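Local coordinates for ribonucleoside-diphosphate reductase (Pseudomonas aeruginosa, PDB 5IM3), which probably reduces ribonucleoside diphosphates to the deoxyribonucleotides needed for DNA synthesis, and binds dATP as an allosteric effector, at residues Ser414-Lys417 with Lys422-Gly425; Ser383-Ala388 with Val427-Val432; Asp460-Leu465 with Leu538-Gln543. All coordinates share one frame; numbering follows the deposited sequence.

Overall arrangement
All three contacts lie within the barrel domain, on the same side of the chain's centre. Contacts 1 and 2 are buried and share one dATP: the hairpin around 414-425 covers the adenine from one side, while helices 382-395 and 427-440 bring I385 and F429 to the sugar and base. Contact 1 is nested in the chain between the segments of contact 2, and G425 nearly adjoins V427. Contact 3 is a surface salt bridge away from the nucleotide, yet D460 packs on G425 and E463 on V427. A backbone bond thus joins the segments of contact 1, side-chain packing without hydrogen bonds those of contact 2, and a charged pair those of contact 3.

Contact 1. Residues Ser414-Lys417 with Lys422-Gly425; sequences SYIK and KSQG. With DTP (2'-deoxyadenosine 5'-triphosphate), chain G.
The carbonyl oxygen of S414 is gripped twice from the far side of this tight hairpin. S423 N, just past strand 421-422, donates to S414 O at 2.9 Å, a nearly straight bond (166° at the hydrogen) lying in the carbonyl plane, and K422 CA adds a C-H...O contact to S414 O at 3.3 Å. Next along, Y415 and K422 form an antiparallel non-hydrogen-bonded pair. Their side chains leave on one face of the hairpin, while I416 drops to the face where dATP lies.

I416 carries the ligand contact with all three of its outer carbons. CD1 sits over a face of the adenine, 3.5 Å from DTP N9; the I416 CG2 branch lies over the same face, 3.5 Å from DTP C8; and CG1 is beside the sugar, 3.6 Å from DTP O4'. With the outer chain extended (chi2 175°), I416 CD1 also reaches S423 CB at 3.7 Å and is wedged between S423 and the base. Further down the nucleotide, K417 N is 3.7 Å from DTP O1G, close to the gamma phosphate but not hydrogen-bonded to it.

An ST turn follows strand 421-422: S423 OG, placed anti to its own backbone N, accepts from G425 N at 3.0 Å. Q424 NE2 only weakly bonds K422 O. Behind the hairpin, S414 OG bonds S505 OG and A411 O, and Y415 O weakly holds R410, which itself bonds the nucleotide.

This hairpin probably corresponds to loop 1 of the specificity site in class I reductases. The S423 N to S414 O bond ties its open end together, and what it presents to the adenine is hydrocarbon, so I416 meets the base by shape; hydrogen bonds to the nucleotide include those from D380 and R410 and, from the second subunit, K397 and V440.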
loop_
_atom_site.group_PDB
_atom_site.type_symbol
_atom_site.label_atom_id
_atom_site.label_comp_id
_atom_site.label_asym_id
_atom_site.label_seq_id
_atom_site.Cartn_x
_atom_site.Cartn_y
_atom_site.Cartn_z
ATOM N N SER A 414 2.244 12.625 -38.656
ATOM C CA SER A 414 1.738 12.811 -40.006
ATOM C C SER A 414 2.600 13.812 -40.771
ATOM O O SER A 414 3.152 14.755 -40.198
ATOM C CB SER A 414 0.294 13.308 -39.977
ATOM O OG SER A 414 -0.501 12.537 -39.096
ATOM N N TYR A 415 2.708 13.600 -42.079
ATOM C CA TYR A 415 3.444 14.528 -42.926
ATOM C C TYR A 415 2.674 15.833 -43.097
ATOM O O TYR A 415 1.439 15.872 -43.054
ATOM C CB TYR A 415 3.716 13.901 -44.292
ATOM C CG TYR A 415 4.558 14.759 -45.210
ATOM C CD1 TYR A 415 5.940 14.814 -45.069
ATOM C CD2 TYR A 415 3.976 15.506 -46.224
ATOM C CE1 TYR A 415 6.716 15.594 -45.911
ATOM C CE2 TYR A 415 4.745 16.288 -47.073
ATOM C CZ TYR A 415 6.112 16.329 -46.908
ATOM O OH TYR A 415 6.880 17.105 -47.744
ATOM N N ILE A 416 3.427 16.916 -43.282
ATOM C CA ILE A 416 2.873 18.238 -43.561
ATOM C C ILE A 416 3.643 18.813 -44.741
ATOM O O ILE A 416 4.816 19.176 -44.598
ATOM C CB ILE A 416 2.963 19.177 -42.351
ATOM C CG1 ILE A 416 2.138 18.627 -41.188
ATOM C CG2 ILE A 416 2.483 20.580 -42.732
ATOM C CD1 ILE A 416 2.279 19.436 -39.919
ATOM N N LYS A 417 2.989 18.903 -45.897
ATOM C CA LYS A 417 3.602 19.539 -47.054
ATOM C C LYS A 417 3.777 21.033 -46.793
ATOM O O LYS A 417 3.101 21.628 -45.950
ATOM C CB LYS A 417 2.755 19.315 -48.309
ATOM C CG LYS A 417 3.527 19.423 -49.624
ATOM C CD LYS A 417 2.594 19.440 -50.832
ATOM C CE LYS A 417 3.348 19.203 -52.138
ATOM N NZ LYS A 417 3.829 17.797 -52.258
ATOM N N LYS A 422 6.781 17.222 -39.566
ATOM C CA LYS A 422 5.803 16.271 -39.056
ATOM C C LYS A 422 4.916 16.922 -38.007
ATOM O O LYS A 422 5.393 17.669 -37.148
ATOM C CB LYS A 422 6.484 15.039 -38.455
ATOM C CG LYS A 422 6.979 14.050 -39.496
ATOM C CD LYS A 422 7.784 12.924 -38.869
ATOM C CE LYS A 422 8.302 11.966 -39.928
ATOM N NZ LYS A 422 9.327 11.033 -39.380
ATOM N N SER A 423 3.623 16.616 -38.077
ATOM C CA SER A 423 2.658 17.167 -37.140
ATOM C C SER A 423 2.901 16.635 -35.734
ATOM O O SER A 423 3.385 15.517 -35.540
ATOM C CB SER A 423 1.235 16.815 -37.572
ATOM O OG SER A 423 0.281 17.326 -36.656
ATOM N N GLN A 424 2.562 17.458 -34.746
ATOM C CA GLN A 424 2.540 17.043 -33.352
ATOM C C GLN A 424 1.155 16.614 -32.896
ATOM O O GLN A 424 0.969 16.319 -31.710
ATOM C CB GLN A 424 3.056 18.177 -32.459
ATOM C CG GLN A 424 4.491 18.572 -32.762
ATOM C CD GLN A 424 5.426 17.378 -32.772
ATOM O OE1 GLN A 424 5.475 16.607 -31.812
ATOM N NE2 GLN A 424 6.159 17.206 -33.870
ATOM N N GLY A 425 0.185 16.574 -33.801
ATOM C CA GLY A 425 -1.128 16.073 -33.476
ATOM C C GLY A 425 -2.072 17.145 -32.979
ATOM O O GLY A 425 -1.826 18.352 -33.068
HETATM P PG DTP G . -1.920 19.250 -47.247
HETATM O O1G DTP G . -0.663 18.774 -46.602
HETATM O O2G DTP G . -2.187 18.596 -48.604
HETATM O O3G DTP G . -3.147 19.017 -46.367
HETATM P PB DTP G . -2.717 21.987 -46.824
HETATM O O1B DTP G . -4.084 21.511 -46.546
HETATM O O2B DTP G . -2.743 23.217 -47.732
HETATM O O3B DTP G . -1.883 20.820 -47.516
HETATM P PA DTP G . -2.646 22.746 -44.108
HETATM O O1A DTP G . -4.063 22.581 -44.381
HETATM O O2A DTP G . -2.395 24.199 -43.779
HETATM O O3A DTP G . -1.948 22.369 -45.482
HETATM O "O5'" DTP G . -2.227 21.826 -42.897
HETATM C "C5'" DTP G . -2.652 20.451 -42.795
HETATM C "C4'" DTP G . -2.442 19.959 -41.384
HETATM O "O4'" DTP G . -1.095 20.267 -40.965
HETATM C "C3'" DTP G . -3.377 20.556 -40.331
HETATM O "O3'" DTP G . -3.793 19.549 -39.408
HETATM C "C2'" DTP G . -2.510 21.599 -39.639
HETATM C "C1'" DTP G . -1.112 21.020 -39.763
HETATM N N9 DTP G . -0.062 22.025 -39.850
HETATM C C8 DTP G . 0.302 22.718 -40.974
HETATM N N7 DTP G . 1.240 23.612 -40.773
HETATM C C5 DTP G . 1.523 23.491 -39.420
HETATM C C6 DTP G . 2.439 24.150 -38.581
HETATM N N6 DTP G . 3.274 25.104 -38.998
HETATM N N1 DTP G . 2.475 23.783 -37.282
HETATM C C2 DTP G . 1.650 22.820 -36.862
HETATM N N3 DTP G . 0.742 22.131 -37.557
HETATM C C4 DTP G . 0.728 22.516 -38.840
#

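Contact 2. Residues Ser383-Ala388 with Val427-Val432; sequences SGIYGA and VPFLKV. With DTP (2'-deoxyadenosine 5'-triphosphate), chain G.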
loop_
_atom_site.group_PDB
_atom_site.type_symbol
_atom_site.label_atom_id
_atom_site.label_comp_id
_atom_site.label_asym_id
_atom_site.label_seq_id
_atom_site.Cartn_x
_atom_site.Cartn_y
_atom_site.Cartn_z
ATOM N N SER A 383 -5.824 26.917 -41.538
ATOM C CA SER A 383 -6.763 28.032 -41.610
ATOM C C SER A 383 -8.122 27.640 -41.040
ATOM O O SER A 383 -8.718 28.391 -40.260
ATOM C CB SER A 383 -6.895 28.504 -43.055
ATOM O OG SER A 383 -7.733 29.642 -43.147
ATOM N N GLY A 384 -8.618 26.456 -41.404
ATOM C CA GLY A 384 -9.892 26.001 -40.879
ATOM C C GLY A 384 -9.830 25.620 -39.417
ATOM O O GLY A 384 -10.821 25.752 -38.695
ATOM N N ILE A 385 -8.674 25.143 -38.954
ATOM C CA ILE A 385 -8.494 24.926 -37.521
ATOM C C ILE A 385 -8.691 26.235 -36.772
ATOM O O ILE A 385 -9.447 26.306 -35.794
ATOM C CB ILE A 385 -7.113 24.309 -37.241
ATOM C CG1 ILE A 385 -7.126 22.821 -37.603
ATOM C CG2 ILE A 385 -6.709 24.498 -35.776
ATOM C CD1 ILE A 385 -5.752 22.219 -37.777
ATOM N N TYR A 386 -8.029 27.300 -37.228
ATOM C CA TYR A 386 -8.141 28.581 -36.545
ATOM C C TYR A 386 -9.427 29.321 -36.896
ATOM O O TYR A 386 -9.811 30.245 -36.170
ATOM C CB TYR A 386 -6.901 29.433 -36.837
ATOM C CG TYR A 386 -5.829 29.120 -35.821
ATOM C CD1 TYR A 386 -4.982 28.032 -35.987
ATOM C CD2 TYR A 386 -5.715 29.866 -34.655
ATOM C CE1 TYR A 386 -4.026 27.720 -35.038
ATOM C CE2 TYR A 386 -4.767 29.562 -33.702
ATOM C CZ TYR A 386 -3.927 28.486 -33.893
ATOM O OH TYR A 386 -2.983 28.187 -32.941
ATOM N N GLY A 387 -10.108 28.925 -37.971
ATOM C CA GLY A 387 -11.481 29.353 -38.156
ATOM C C GLY A 387 -12.414 28.711 -37.148
ATOM O O GLY A 387 -13.381 29.337 -36.709
ATOM N N ALA A 388 -12.122 27.468 -36.751
ATOM C CA ALA A 388 -12.921 26.792 -35.735
ATOM C C ALA A 388 -12.647 27.364 -34.348
ATOM O O ALA A 388 -13.564 27.476 -33.523
ATOM C CB ALA A 388 -12.637 25.291 -35.762
ATOM N N VAL A 427 -3.313 17.701 -29.863
ATOM C CA VAL A 427 -3.273 18.227 -28.496
ATOM C C VAL A 427 -2.755 19.658 -28.441
ATOM O O VAL A 427 -3.331 20.470 -27.703
ATOM C CB VAL A 427 -2.506 17.262 -27.581
ATOM C CG1 VAL A 427 -2.258 17.882 -26.214
ATOM C CG2 VAL A 427 -3.312 15.981 -27.421
ATOM N N PRO A 428 -1.706 20.049 -29.168
ATOM C CA PRO A 428 -1.296 21.463 -29.116
ATOM C C PRO A 428 -2.384 22.423 -29.559
ATOM O O PRO A 428 -2.439 23.558 -29.069
ATOM C CB PRO A 428 -0.087 21.515 -30.056
ATOM C CG PRO A 428 0.457 20.157 -30.041
ATOM C CD PRO A 428 -0.734 19.235 -29.916
ATOM N N PHE A 429 -3.246 22.004 -30.488
ATOM C CA PHE A 429 -4.392 22.821 -30.860
ATOM C C PHE A 429 -5.473 22.801 -29.780
ATOM O O PHE A 429 -6.103 23.823 -29.501
ATOM C CB PHE A 429 -4.936 22.351 -32.202
ATOM C CG PHE A 429 -3.969 22.546 -33.335
ATOM C CD1 PHE A 429 -3.474 23.800 -33.616
ATOM C CD2 PHE A 429 -3.546 21.482 -34.104
ATOM C CE1 PHE A 429 -2.582 23.995 -34.644
ATOM C CE2 PHE A 429 -2.650 21.671 -35.138
ATOM C CZ PHE A 429 -2.169 22.928 -35.409
ATOM N N LEU A 430 -5.696 21.646 -29.152
ATOM C CA LEU A 430 -6.659 21.604 -28.057
ATOM C C LEU A 430 -6.241 22.514 -26.919
ATOM O O LEU A 430 -7.089 23.052 -26.207
ATOM C CB LEU A 430 -6.835 20.174 -27.556
ATOM C CG LEU A 430 -7.502 19.256 -28.574
ATOM C CD1 LEU A 430 -7.539 17.829 -28.049
ATOM C CD2 LEU A 430 -8.907 19.745 -28.896
ATOM N N LYS A 431 -4.936 22.719 -26.750
ATOM C CA LYS A 431 -4.471 23.675 -25.759
ATOM C C LYS A 431 -4.924 25.089 -26.104
ATOM O O LYS A 431 -5.239 25.882 -25.216
ATOM C CB LYS A 431 -2.950 23.609 -25.643
ATOM C CG LYS A 431 -2.369 24.657 -24.711
ATOM C CD LYS A 431 -2.666 24.326 -23.254
ATOM C CE LYS A 431 -1.786 23.187 -22.771
ATOM N NZ LYS A 431 -1.843 23.059 -21.297
ATOM N N VAL A 432 -4.936 25.423 -27.397
ATOM C CA VAL A 432 -5.459 26.720 -27.817
ATOM C C VAL A 432 -6.953 26.808 -27.513
ATOM O O VAL A 432 -7.444 27.834 -27.045
ATOM C CB VAL A 432 -5.172 26.952 -29.310
ATOM C CG1 VAL A 432 -5.733 28.295 -29.764
ATOM C CG2 VAL A 432 -3.663 26.879 -29.581
HETATM P PG DTP G . -1.920 19.250 -47.247
HETATM O O1G DTP G . -0.663 18.774 -46.602
HETATM O O2G DTP G . -2.187 18.596 -48.604
HETATM O O3G DTP G . -3.147 19.017 -46.367
HETATM P PB DTP G . -2.717 21.987 -46.824
HETATM O O1B DTP G . -4.084 21.511 -46.546
HETATM O O2B DTP G . -2.743 23.217 -47.732
HETATM O O3B DTP G . -1.883 20.820 -47.516
HETATM P PA DTP G . -2.646 22.746 -44.108
HETATM O O1A DTP G . -4.063 22.581 -44.381
HETATM O O2A DTP G . -2.395 24.199 -43.779
HETATM O O3A DTP G . -1.948 22.369 -45.482
HETATM O "O5'" DTP G . -2.227 21.826 -42.897
HETATM C "C5'" DTP G . -2.652 20.451 -42.795
HETATM C "C4'" DTP G . -2.442 19.959 -41.384
HETATM O "O4'" DTP G . -1.095 20.267 -40.965
HETATM C "C3'" DTP G . -3.377 20.556 -40.331
HETATM O "O3'" DTP G . -3.793 19.549 -39.408
HETATM C "C2'" DTP G . -2.510 21.599 -39.639
HETATM C "C1'" DTP G . -1.112 21.020 -39.763
HETATM N N9 DTP G . -0.062 22.025 -39.850
HETATM C C8 DTP G . 0.302 22.718 -40.974
HETATM N N7 DTP G . 1.240 23.612 -40.773
HETATM C C5 DTP G . 1.523 23.491 -39.420
HETATM C C6 DTP G . 2.439 24.150 -38.581
HETATM N N6 DTP G . 3.274 25.104 -38.998
HETATM N N1 DTP G . 2.475 23.783 -37.282
HETATM C C2 DTP G . 1.650 22.820 -36.862
HETATM N N3 DTP G . 0.742 22.131 -37.557
HETATM C C4 DTP G . 0.728 22.516 -38.840
#
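The ring of F429 has I385 CG2 over one face and the adenine at its edge. The methyl stands 4.3 Å from the F429 ring centroid and 23° off the normal, a CH-pi contact displaced toward the CD1 rim. At the far end of the ring, F429 CZ comes within 3.7 Å of DTP N3, with that nitrogen near the plane of the phenyl group. The Y386 ring approaches obliquely, its CE1 4.0 Å from F429 CE1, and the two side chains cross at about a right angle.

I385 divides its work between its branches. CG2, anti to the backbone N, takes the phenyl face, while the longer arm brings I385 CD1 to 3.7 Å from DTP O3'. The sugar and the base of the effector are therefore both touched by side chains that also touch each other. Lower down, V432 meets the far end of the tyrosine, with V432 CG2 3.7 Å from Y386 OH. That hydroxyl has its polar partner across the dimer, bonding T436 OG1 of the second subunit.

No hydrogen bond links the two segments. Their axes run the same general way, crossing at -31°, and I385, V432 and the two rings bridge the 11.1 Å between them.

H390 of the second subunit packs on Y386 and its D435 on V432, in keeping with the four-helix bundle by which class I reductases dimerise. Within the chain, helix 382-395 joins parallel strands 373-377 and 401-405, while helix 427-440 follows strand 401-405 and the hairpin and precedes strand 450-455, with L430 packed against F464 of helix 461-465.

Contact 3. Residues Asp460-Leu465 with Leu538-Gln543; sequences DIEEFL and LHKVVQ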
loop_
_atom_site.group_PDB
_atom_site.type_symbol
_atom_site.label_atom_id
_atom_site.label_comp_id
_atom_site.label_asym_id
_atom_site.label_seq_id
_atom_site.Cartn_x
_atom_site.Cartn_y
_atom_site.Cartn_z
ATOM N N ASP A 460 -3.755 9.902 -31.939
ATOM C CA ASP A 460 -3.518 10.666 -30.722
ATOM C C ASP A 460 -4.422 10.231 -29.571
ATOM O O ASP A 460 -4.423 10.885 -28.522
ATOM C CB ASP A 460 -3.705 12.164 -30.990
ATOM C CG ASP A 460 -2.665 12.726 -31.948
ATOM O OD1 ASP A 460 -1.544 12.179 -32.019
ATOM O OD2 ASP A 460 -2.973 13.728 -32.624
ATOM N N ILE A 461 -5.161 9.129 -29.725
ATOM C CA ILE A 461 -6.195 8.788 -28.750
ATOM C C ILE A 461 -5.596 8.576 -27.365
ATOM O O ILE A 461 -6.193 8.967 -26.356
ATOM C CB ILE A 461 -6.994 7.551 -29.211
ATOM C CG1 ILE A 461 -8.184 7.305 -28.278
ATOM C CG2 ILE A 461 -6.110 6.308 -29.258
ATOM C CD1 ILE A 461 -9.207 8.430 -28.273
ATOM N N GLU A 462 -4.413 7.956 -27.287
ATOM C CA GLU A 462 -3.832 7.637 -25.985
ATOM C C GLU A 462 -3.491 8.904 -25.208
ATOM O O GLU A 462 -3.778 9.003 -24.010
ATOM C CB GLU A 462 -2.595 6.751 -26.161
ATOM C CG GLU A 462 -2.920 5.357 -26.677
ATOM C CD GLU A 462 -1.687 4.558 -27.049
ATOM O OE1 GLU A 462 -0.812 5.101 -27.759
ATOM O OE2 GLU A 462 -1.589 3.384 -26.629
ATOM N N GLU A 463 -2.866 9.881 -25.865
ATOM C CA GLU A 463 -2.663 11.174 -25.219
ATOM C C GLU A 463 -3.999 11.831 -24.880
ATOM O O GLU A 463 -4.119 12.495 -23.844
ATOM C CB GLU A 463 -1.825 12.084 -26.124
ATOM C CG GLU A 463 -1.376 13.394 -25.483
ATOM C CD GLU A 463 -0.608 14.289 -26.449
ATOM O OE1 GLU A 463 -0.596 13.990 -27.665
ATOM O OE2 GLU A 463 -0.024 15.300 -25.997
ATOM N N PHE A 464 -5.014 11.635 -25.727
ATOM C CA PHE A 464 -6.324 12.250 -25.509
ATOM C C PHE A 464 -6.949 11.782 -24.200
ATOM O O PHE A 464 -7.528 12.582 -23.459
ATOM C CB PHE A 464 -7.241 11.917 -26.689
ATOM C CG PHE A 464 -8.566 12.634 -26.679
ATOM C CD1 PHE A 464 -8.665 13.948 -27.107
ATOM C CD2 PHE A 464 -9.725 11.973 -26.293
ATOM C CE1 PHE A 464 -9.889 14.601 -27.124
ATOM C CE2 PHE A 464 -10.951 12.621 -26.307
ATOM C CZ PHE A 464 -11.031 13.937 -26.724
ATOM N N LEU A 465 -6.842 10.485 -23.898
ATOM C CA LEU A 465 -7.477 9.942 -22.703
ATOM C C LEU A 465 -6.925 10.550 -21.423
ATOM O O LEU A 465 -7.600 10.497 -20.390
ATOM C CB LEU A 465 -7.309 8.420 -22.652
ATOM C CG LEU A 465 -7.797 7.620 -23.859
ATOM C CD1 LEU A 465 -7.569 6.137 -23.629
ATOM C CD2 LEU A 465 -9.256 7.883 -24.148
ATOM N N LEU A 538 2.337 4.556 -41.077
ATOM C CA LEU A 538 2.020 5.238 -39.824
ATOM C C LEU A 538 0.797 4.581 -39.197
ATOM O O LEU A 538 -0.340 4.860 -39.581
ATOM C CB LEU A 538 1.789 6.723 -40.068
ATOM C CG LEU A 538 1.482 7.559 -38.822
ATOM C CD1 LEU A 538 2.630 7.488 -37.823
ATOM C CD2 LEU A 538 1.191 9.000 -39.204
ATOM N N HIS A 539 1.028 3.707 -38.220
ATOM C CA HIS A 539 -0.061 3.036 -37.526
ATOM C C HIS A 539 0.467 2.432 -36.232
ATOM O O HIS A 539 1.677 2.309 -36.023
ATOM C CB HIS A 539 -0.705 1.957 -38.403
ATOM C CG HIS A 539 0.150 0.744 -38.591
ATOM N ND1 HIS A 539 1.225 0.717 -39.452
ATOM C CD2 HIS A 539 0.085 -0.488 -38.032
ATOM C CE1 HIS A 539 1.787 -0.478 -39.414
ATOM N NE2 HIS A 539 1.114 -1.227 -38.560
ATOM N N LYS A 540 -0.469 2.058 -35.363
ATOM C CA LYS A 540 -0.165 1.416 -34.092
ATOM C C LYS A 540 -1.205 0.340 -33.830
ATOM O O LYS A 540 -2.408 0.611 -33.896
ATOM C CB LYS A 540 -0.174 2.418 -32.935
ATOM C CG LYS A 540 1.195 2.899 -32.496
ATOM C CD LYS A 540 1.145 3.536 -31.108
ATOM C CE LYS A 540 0.816 2.509 -30.029
ATOM N NZ LYS A 540 0.966 3.061 -28.657
ATOM N N VAL A 541 -0.745 -0.870 -33.527
ATOM C CA VAL A 541 -1.629 -1.977 -33.190
ATOM C C VAL A 541 -1.615 -2.162 -31.681
ATOM O O VAL A 541 -0.547 -2.314 -31.071
ATOM C CB VAL A 541 -1.212 -3.271 -33.905
ATOM C CG1 VAL A 541 -2.187 -4.390 -33.570
ATOM C CG2 VAL A 541 -1.141 -3.048 -35.411
ATOM N N VAL A 542 -2.802 -2.146 -31.080
ATOM C CA VAL A 542 -2.980 -2.380 -29.656
ATOM C C VAL A 542 -4.047 -3.453 -29.483
ATOM O O VAL A 542 -4.745 -3.829 -30.426
ATOM C CB VAL A 542 -3.374 -1.093 -28.901
ATOM C CG1 VAL A 542 -2.312 -0.023 -29.087
ATOM C CG2 VAL A 542 -4.731 -0.579 -29.385
ATOM N N GLN A 543 -4.161 -3.954 -28.257
ATOM C CA GLN A 543 -5.271 -4.825 -27.907
ATOM C C GLN A 543 -6.476 -3.975 -27.531
ATOM O O GLN A 543 -6.365 -3.049 -26.723
ATOM C CB GLN A 543 -4.887 -5.753 -26.755
ATOM C CG GLN A 543 -3.824 -6.775 -27.118
ATOM C CD GLN A 543 -4.204 -7.589 -28.339
ATOM O OE1 GLN A 543 -5.130 -8.401 -28.297
ATOM N NE2 GLN A 543 -3.497 -7.365 -29.440
#
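A salt bridge joins E462, in the first turn of helix 461-465, to K540 on strand 539-543. K540 NZ donates to E462 OE1 at 2.9 Å, meeting the syn lone pair, on the side of the other carboxylate oxygen. A second, weak bond runs from K540 NZ to E462 OE2 at 3.3 Å, so the ammonium addresses both oxygens unequally. The side chains come from opposite directions: the glutamate runs out extended beyond CG, whereas the lysine is bent at chi3 (67°), which turns its last carbons toward the carboxylate. A negative charge so near the start of a helix would also be expected to suit the helix dipole.

Van der Waals contact adds little: V542, two residues beyond K540 and likewise directed at the helix, has its CG1 loosely beside the carboxylate, 4.3 Å from E462 OE2. Elsewhere I461 rests on L503, which K540 also touches, and L465 packs on helix 544-558.

Backbone and second-shell hydrogen bonds set the two partners in place. K540 pairs with L503 and V542 with W501, keeping strand 539-543 in its antiparallel pairing with strand 500-504. D460 occupies the N-cap position but makes no capping bond; its OD1 and OD2 instead accept from L412 N and V426 N, tying the helix start to the chain around the nucleotide-binding hairpin.

At the surface of the protein, within the barrel domain, the salt bridge joins a two-stranded antiparallel ribbon to a short helix in the crossover between parallel barrel strands 450-455 and 482-487, a beta-alpha-beta unit of the reductase barrel.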